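Local coordinates for protein (alpha-2u-globulin) (Rattus norvegicus, PDB 2A2U) that probably carries small hydrophobic molecules in the cavity of a lipocalin barrel, and binds an inducer of hyaline droplets, at residues 112-115 with 119-122; 149-154 with 162-167; 74-79 with 83-88. All blocks are in the same frame, centred on the assembly; numbering follows the deposited sequence.

Interaction 1 of 3, residues 112-115 with 119-122; sequences LKTD and YVMF
Asp115 OD1 receives the backbone N of Tyr119 at 3.0 Å, a nearly straight bond (166° at the hydrogen) on the syn side of the carboxylate but 33° out of its plane. Thr114 OG1 donates to Tyr119 O at 2.8 Å, in the carbonyl plane; the same carbonyl takes a weak bond from Asp115 N. Tyr119 is thus gripped through its backbone at both ends, and its ring lies against the opposite strand. CG sits between the backbone N and the carbonyl carbon (chi1 69°), which turns one face of the ring to the backbone of Thr114 and Asp115, with Asp115 N over that face near the rim, and Tyr119 CE1 3.4 Å from Asp115 CB. Lys113 CG meets the ring at its edge, in plane, 3.7 Å from Tyr119 OH. A leucine in place of Tyr119 would probably leave Asp115 N without the ring face it lies over and Lys113 CG without the ring edge it meets.

These residues close the hairpin of strands 106-114 and 119-128 in the lipocalin barrel. Met121 N bonds Lys113 O at 2.8 Å, whereas Leu112 N and Lys113 N both donate weak hydrogen bonds to Met121 O, which marks a classic beta bulge. Beside the hydrogen-bonded pair Lys113 and Met121 lies the non-hydrogen-bonded pair Thr114 and Val120, with CG2 of Val120 3.9 Å from Thr114 CB.

Farther out, Arg118 pairs with Asp115 OD2, and Tyr116 N bonds Thr114 OG1, so residues of the turn give both polar side chains a further partner. Ile149 and Lys152 of helix 147-158 touch the Tyr119 ring; Phe153 and Leu156 cover Met121.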
# COMPACT_ATOMS: atom_id res chain seq x y z
N LEU A 112 20.47 12.08 9.52
CA LEU A 112 21.22 13.05 10.29
C LEU A 112 22.72 13.04 10.03
O LEU A 112 23.30 14.09 9.76
CB LEU A 112 20.94 12.83 11.78
CG LEU A 112 20.81 14.08 12.64
CD1 LEU A 112 19.74 14.97 12.07
CD2 LEU A 112 20.47 13.67 14.06
N LYS A 113 23.34 11.87 10.13
CA LYS A 113 24.78 11.74 9.92
C LYS A 113 25.16 10.31 9.53
O LYS A 113 24.60 9.36 10.06
CB LYS A 113 25.54 12.17 11.18
CG LYS A 113 27.05 12.20 11.04
CD LYS A 113 27.72 12.75 12.29
CE LYS A 113 27.61 14.27 12.38
NZ LYS A 113 28.42 14.97 11.34
N THR A 114 26.09 10.17 8.59
CA THR A 114 26.53 8.85 8.15
C THR A 114 27.94 8.92 7.60
O THR A 114 28.37 9.95 7.09
CB THR A 114 25.59 8.27 7.05
OG1 THR A 114 25.89 6.89 6.84
CG2 THR A 114 25.79 9.00 5.74
N ASP A 115 28.69 7.84 7.77
CA ASP A 115 30.05 7.74 7.25
C ASP A 115 30.04 6.61 6.22
O ASP A 115 31.06 6.22 5.69
CB ASP A 115 31.05 7.50 8.39
CG ASP A 115 31.17 6.05 8.80
OD1 ASP A 115 30.17 5.32 8.73
OD2 ASP A 115 32.28 5.66 9.21
N TYR A 119 28.33 3.67 10.44
CA TYR A 119 27.10 4.10 11.08
C TYR A 119 26.19 4.99 10.23
O TYR A 119 26.57 5.50 9.17
CB TYR A 119 27.45 4.84 12.38
CG TYR A 119 28.12 6.18 12.16
CD1 TYR A 119 29.48 6.26 11.89
CD2 TYR A 119 27.38 7.36 12.17
CE1 TYR A 119 30.08 7.50 11.63
CE2 TYR A 119 27.97 8.59 11.91
CZ TYR A 119 29.32 8.66 11.64
OH TYR A 119 29.90 9.87 11.35
N VAL A 120 24.96 5.15 10.73
CA VAL A 120 23.96 6.01 10.13
C VAL A 120 22.99 6.40 11.24
O VAL A 120 22.50 5.55 11.98
CB VAL A 120 23.20 5.37 8.93
CG1 VAL A 120 22.35 4.19 9.36
CG2 VAL A 120 22.35 6.43 8.25
N MET A 121 22.83 7.70 11.42
CA MET A 121 21.95 8.23 12.45
C MET A 121 20.73 8.83 11.77
O MET A 121 20.85 9.68 10.88
CB MET A 121 22.69 9.28 13.29
CG MET A 121 24.06 8.84 13.76
SD MET A 121 24.91 10.04 14.77
CE MET A 121 26.19 9.03 15.48
N PHE A 122 19.56 8.33 12.14
CA PHE A 122 18.31 8.83 11.58
C PHE A 122 17.59 9.61 12.66
O PHE A 122 17.72 9.32 13.84
CB PHE A 122 17.40 7.68 11.16
CG PHE A 122 17.85 6.94 9.92
CD1 PHE A 122 17.49 7.39 8.67
CD2 PHE A 122 18.56 5.74 10.03
CE1 PHE A 122 17.82 6.67 7.54
CE2 PHE A 122 18.89 5.02 8.90
CZ PHE A 122 18.52 5.48 7.66

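Interaction 2 of 3, residues 149-154 with 162-167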
# COMPACT_ATOMS: atom_id res chain seq x y z
N ILE A 149 31.42 6.25 18.71
CA ILE A 149 30.26 6.50 17.86
C ILE A 149 29.04 6.66 18.74
O ILE A 149 28.21 7.55 18.53
CB ILE A 149 30.01 5.34 16.87
CG1 ILE A 149 31.28 4.99 16.11
CG2 ILE A 149 28.93 5.73 15.88
CD1 ILE A 149 31.89 6.16 15.38
N LYS A 150 28.96 5.83 19.78
CA LYS A 150 27.83 5.88 20.68
C LYS A 150 27.77 7.17 21.50
O LYS A 150 26.69 7.59 21.91
CB LYS A 150 27.82 4.67 21.60
CG LYS A 150 27.73 3.36 20.86
CD LYS A 150 27.50 2.24 21.84
CE LYS A 150 27.64 0.89 21.18
NZ LYS A 150 27.39 -0.20 22.16
N GLU A 151 28.92 7.80 21.72
CA GLU A 151 28.97 9.05 22.48
C GLU A 151 28.46 10.20 21.62
O GLU A 151 27.65 11.00 22.08
CB GLU A 151 30.39 9.37 22.92
CG GLU A 151 30.58 9.47 24.42
CD GLU A 151 29.73 10.54 25.07
OE1 GLU A 151 29.51 11.61 24.48
OE2 GLU A 151 29.31 10.31 26.22
N LYS A 152 28.99 10.30 20.41
CA LYS A 152 28.60 11.33 19.45
C LYS A 152 27.09 11.31 19.29
O LYS A 152 26.44 12.35 19.21
CB LYS A 152 29.28 11.07 18.10
CG LYS A 152 28.62 11.76 16.91
CD LYS A 152 29.31 11.44 15.59
CE LYS A 152 30.68 12.10 15.52
NZ LYS A 152 31.43 11.84 14.25
N PHE A 153 26.53 10.10 19.25
CA PHE A 153 25.10 9.92 19.10
C PHE A 153 24.39 10.38 20.36
O PHE A 153 23.37 11.06 20.29
CB PHE A 153 24.78 8.46 18.79
CG PHE A 153 23.31 8.16 18.70
CD1 PHE A 153 22.56 8.59 17.62
CD2 PHE A 153 22.67 7.47 19.73
CE1 PHE A 153 21.19 8.34 17.55
CE2 PHE A 153 21.31 7.22 19.67
CZ PHE A 153 20.57 7.66 18.58
N ALA A 154 24.93 10.00 21.52
CA ALA A 154 24.35 10.38 22.81
C ALA A 154 24.24 11.89 22.91
O ALA A 154 23.29 12.41 23.47
CB ALA A 154 25.19 9.83 23.95
N ILE A 162 16.35 15.07 23.79
CA ILE A 162 16.19 13.74 24.37
C ILE A 162 17.24 13.53 25.46
O ILE A 162 18.43 13.64 25.20
CB ILE A 162 16.25 12.63 23.31
CG1 ILE A 162 15.17 12.88 22.25
CG2 ILE A 162 16.00 11.27 23.96
CD1 ILE A 162 15.47 12.25 20.91
N THR A 163 16.77 13.28 26.68
CA THR A 163 17.64 13.08 27.84
C THR A 163 18.39 11.75 27.81
O THR A 163 17.90 10.78 27.22
CB THR A 163 16.84 13.17 29.16
OG1 THR A 163 15.96 12.05 29.28
CG2 THR A 163 15.99 14.43 29.19
N ARG A 164 19.54 11.71 28.47
CA ARG A 164 20.39 10.52 28.53
C ARG A 164 19.67 9.32 29.16
O ARG A 164 20.10 8.19 29.00
CB ARG A 164 21.68 10.83 29.31
CG ARG A 164 22.97 10.33 28.65
CD ARG A 164 23.95 11.48 28.45
NE ARG A 164 25.17 11.11 27.75
CZ ARG A 164 26.05 11.97 27.23
NH1 ARG A 164 25.86 13.29 27.33
NH2 ARG A 164 27.13 11.54 26.62
N ASP A 165 18.58 9.58 29.89
CA ASP A 165 17.80 8.52 30.53
C ASP A 165 16.90 7.81 29.51
O ASP A 165 16.40 6.71 29.77
CB ASP A 165 16.95 9.10 31.67
CG ASP A 165 16.31 8.03 32.55
OD1 ASP A 165 16.52 6.82 32.34
OD2 ASP A 165 15.57 8.40 33.49
N ASN A 166 16.70 8.43 28.35
CA ASN A 166 15.85 7.85 27.32
C ASN A 166 16.60 7.28 26.13
O ASN A 166 16.01 6.93 25.12
CB ASN A 166 14.80 8.87 26.90
CG ASN A 166 13.90 9.26 28.04
OD1 ASN A 166 13.41 8.41 28.77
ND2 ASN A 166 13.71 10.56 28.23
N ILE A 167 17.92 7.19 26.28
CA ILE A 167 18.78 6.63 25.24
C ILE A 167 18.98 5.17 25.61
O ILE A 167 19.51 4.87 26.67
CB ILE A 167 20.13 7.36 25.20
CG1 ILE A 167 19.91 8.87 25.07
CG2 ILE A 167 20.93 6.91 24.01
CD1 ILE A 167 21.19 9.69 24.96
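Arg164 reaches across to helix 147-158 and meets both Glu151 and Ala154. Its chain bends at chi2 (124°) and then runs out straight, which carries the guanidinium over to the helix surface. There Arg164 NH2 forms a salt bridge with Glu151 OE2, the carboxylate lying at the edge of the guanidinium with the two planes 41° apart. The 2.5 Å between Arg164 NH2 and Glu151 OE2 is short and Glu151 is poorly ordered, so the exact length is doubtful. Ala154 CB comes over a face of the same guanidinium, 3.7 Å from Arg164 NH2, so a methyl group packs on the flat cation while charge is met at its rim. A second acid, Glu158, one helical turn beyond Ala154, forms a salt bridge with Arg164 NH1, so acids meet two of its nitrogens.

Beyond Arg164 the chain makes a tight turn, in which Asn166 N bonds Thr163 O at 2.9 Å. This turn brings the chain back so that Ile167 points at the helix. Ile167 CD1 lies 3.7 Å from Ala154 O and 4.1 Å from Ala154 CB, and is thus set against both backbone and side chain of that residue. The other branch, Ile167 CG2, is anti to the backbone N and reaches Phe153 CE2 at 4.4 Å, a loose approach.

The loop meets the helix through Arg164 and Ile167, the charged pair toward the surface and the apolar contacts toward the barrel. Ile167 opens strand 167-169, which pairs with strand 36-44, and both Ile167 and Phe153 touch Val42 there; Phe153 also packs on Met136 and Leu138 of strand 131-140, seating the helix against the barrel.

Interaction 3 of 3, residues 74-79 with 83-88; sequences KFRIKE and CRELYL
Phe75 and Leu86 exchange two backbone bonds: Leu86 N reaches Phe75 O at 3.0 Å, while Phe75 N meets Leu86 O at 3.2 Å from above the carbonyl plane. Ile77 and Arg84 repeat the exchange, Arg84 N to Ile77 O at 2.7 Å and Ile77 N to Arg84 O at 3.0 Å. The four bonds build the hairpin of strands 70-78 and 83-92 in the barrel wall.

On the face bearing Phe75, Leu86 CB stands over the phenyl ring in a CH-pi contact, 4.2 Å from its centroid, and Leu88 CG lies at the ring edge. Near the turn, poorly ordered Glu79 OE2 and Arg84 NH1 form a salt bridge with a weak hydrogen bond.

The other face carries charge. Glu85 bends at chi2 (77°), setting Glu85 OE1 3.7 Å from Arg76 NE in a long salt bridge. Glu85 OE2 lies 3.2 Å from Phe75 O, but these are two acceptors, and Leu86 N already takes Phe75 O. Lys74 NZ pairs with Asp65 of the second subunit, whose Glu68 accepts a weak bond from Glu85 N and whose Tyr87 stacks on Tyr87. Tyr87 OH bonds Asp65 of its own chain; a disulfide ties Cys83 to Cys176.

The chemistry divides by face: apolar groups pack on one, with the Glu79-Arg84 pair toward its turn end, while the other offers ions and a ring to a neighbouring subunit. Lys74 and Arg76 would probably favour charged Glu85, although Phe75 O would tend to oppose it.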
# COMPACT_ATOMS: atom_id res chain seq x y z
N LYS A 74 13.93 -3.63 5.86
CA LYS A 74 13.55 -4.96 6.32
C LYS A 74 14.06 -5.05 7.74
O LYS A 74 15.26 -4.92 7.97
CB LYS A 74 14.19 -6.05 5.47
CG LYS A 74 13.79 -7.41 5.94
CD LYS A 74 14.19 -8.44 4.94
CE LYS A 74 14.83 -9.60 5.65
NZ LYS A 74 15.09 -10.74 4.74
N PHE A 75 13.17 -5.26 8.69
CA PHE A 75 13.56 -5.31 10.10
C PHE A 75 12.69 -6.28 10.88
O PHE A 75 11.67 -6.75 10.38
CB PHE A 75 13.40 -3.93 10.71
CG PHE A 75 11.99 -3.43 10.71
CD1 PHE A 75 11.44 -2.89 9.55
CD2 PHE A 75 11.19 -3.54 11.84
CE1 PHE A 75 10.10 -2.48 9.51
CE2 PHE A 75 9.85 -3.13 11.82
CZ PHE A 75 9.31 -2.59 10.65
N ARG A 76 13.07 -6.54 12.13
CA ARG A 76 12.32 -7.44 12.99
C ARG A 76 11.78 -6.71 14.18
O ARG A 76 12.32 -5.69 14.61
CB ARG A 76 13.19 -8.60 13.47
CG ARG A 76 13.46 -9.62 12.42
CD ARG A 76 13.52 -11.01 13.01
NE ARG A 76 14.32 -11.89 12.17
CZ ARG A 76 15.64 -11.96 12.22
NH1 ARG A 76 16.32 -11.21 13.09
NH2 ARG A 76 16.30 -12.74 11.38
N ILE A 77 10.71 -7.24 14.74
CA ILE A 77 10.09 -6.63 15.89
C ILE A 77 9.47 -7.73 16.74
O ILE A 77 8.87 -8.67 16.22
CB ILE A 77 9.05 -5.58 15.47
CG1 ILE A 77 8.52 -4.84 16.69
CG2 ILE A 77 7.91 -6.22 14.70
CD1 ILE A 77 7.81 -3.58 16.35
N LYS A 78 9.67 -7.65 18.05
CA LYS A 78 9.14 -8.64 18.98
C LYS A 78 7.74 -8.24 19.41
O LYS A 78 7.57 -7.37 20.26
CB LYS A 78 10.05 -8.72 20.19
CG LYS A 78 10.24 -10.10 20.73
CD LYS A 78 11.21 -10.03 21.89
CE LYS A 78 11.72 -11.39 22.29
NZ LYS A 78 12.71 -11.27 23.40
N GLU A 79 6.74 -8.84 18.78
CA GLU A 79 5.34 -8.57 19.10
C GLU A 79 4.89 -9.75 19.95
O GLU A 79 4.73 -10.86 19.43
CB GLU A 79 4.51 -8.50 17.82
CG GLU A 79 5.06 -7.58 16.73
CD GLU A 79 4.50 -7.92 15.35
OE1 GLU A 79 3.93 -9.02 15.19
OE2 GLU A 79 4.64 -7.10 14.43
N CYS A 83 9.27 -12.64 17.45
CA CYS A 83 9.95 -11.84 16.46
C CYS A 83 9.31 -11.93 15.08
O CYS A 83 9.46 -12.92 14.38
CB CYS A 83 11.40 -12.28 16.38
SG CYS A 83 12.29 -11.92 17.94
N ARG A 84 8.57 -10.88 14.73
CA ARG A 84 7.89 -10.78 13.45
C ARG A 84 8.79 -10.07 12.44
O ARG A 84 9.50 -9.13 12.78
CB ARG A 84 6.56 -10.03 13.67
CG ARG A 84 5.88 -9.47 12.43
CD ARG A 84 4.38 -9.81 12.39
NE ARG A 84 3.73 -9.33 11.17
CZ ARG A 84 2.82 -8.36 11.14
NH1 ARG A 84 2.44 -7.75 12.26
NH2 ARG A 84 2.28 -7.98 9.98
N GLU A 85 8.81 -10.59 11.21
CA GLU A 85 9.62 -10.04 10.12
C GLU A 85 8.76 -9.08 9.28
O GLU A 85 7.71 -9.46 8.77
CB GLU A 85 10.11 -11.21 9.25
CG GLU A 85 11.04 -10.84 8.12
CD GLU A 85 12.44 -10.55 8.58
OE1 GLU A 85 13.25 -11.49 8.69
OE2 GLU A 85 12.75 -9.37 8.80
N LEU A 86 9.22 -7.84 9.13
CA LEU A 86 8.47 -6.83 8.37
C LEU A 86 9.33 -6.13 7.33
O LEU A 86 10.54 -6.32 7.29
CB LEU A 86 7.88 -5.79 9.32
CG LEU A 86 6.89 -6.27 10.38
CD1 LEU A 86 6.42 -5.09 11.21
CD2 LEU A 86 5.72 -6.95 9.70
N TYR A 87 8.70 -5.32 6.49
CA TYR A 87 9.39 -4.56 5.45
C TYR A 87 8.54 -3.35 5.10
O TYR A 87 7.41 -3.50 4.66
CB TYR A 87 9.60 -5.42 4.20
CG TYR A 87 10.53 -4.79 3.17
CD1 TYR A 87 10.08 -3.78 2.31
CD2 TYR A 87 11.87 -5.18 3.09
CE1 TYR A 87 10.93 -3.18 1.39
CE2 TYR A 87 12.73 -4.59 2.17
CZ TYR A 87 12.26 -3.59 1.32
OH TYR A 87 13.12 -3.01 0.41
N LEU A 88 9.10 -2.16 5.28
CA LEU A 88 8.37 -0.92 4.99
C LEU A 88 9.08 -0.10 3.95
O LEU A 88 10.30 -0.09 3.88
CB LEU A 88 8.22 -0.07 6.26
CG LEU A 88 7.39 -0.63 7.42
CD1 LEU A 88 7.44 0.32 8.60
CD2 LEU A 88 5.97 -0.85 6.98

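How the interactions relate
Followed from the N terminus, interaction 3 comes first, closing a hairpin over the three residues between 74-79 and 83-88. Interaction 1 does the same at 112-115 and 119-122, also across three residues, farther along the same antiparallel sheet. Interaction 2 comes last, closing a span of seven residues, four of them still helical, between helix 147-158 and the run into strand 167-169. The three are in series, none nested or crossed. Interactions 1 and 2 touch, with Met121 CE 3.6 Å from Phe153 CB, so the helix and the hairpin of strands 106-114 and 119-128 pack on each other. Interaction 3 lies on the opposite side of the chain's centre, its centre about 21 Å from that of interaction 1.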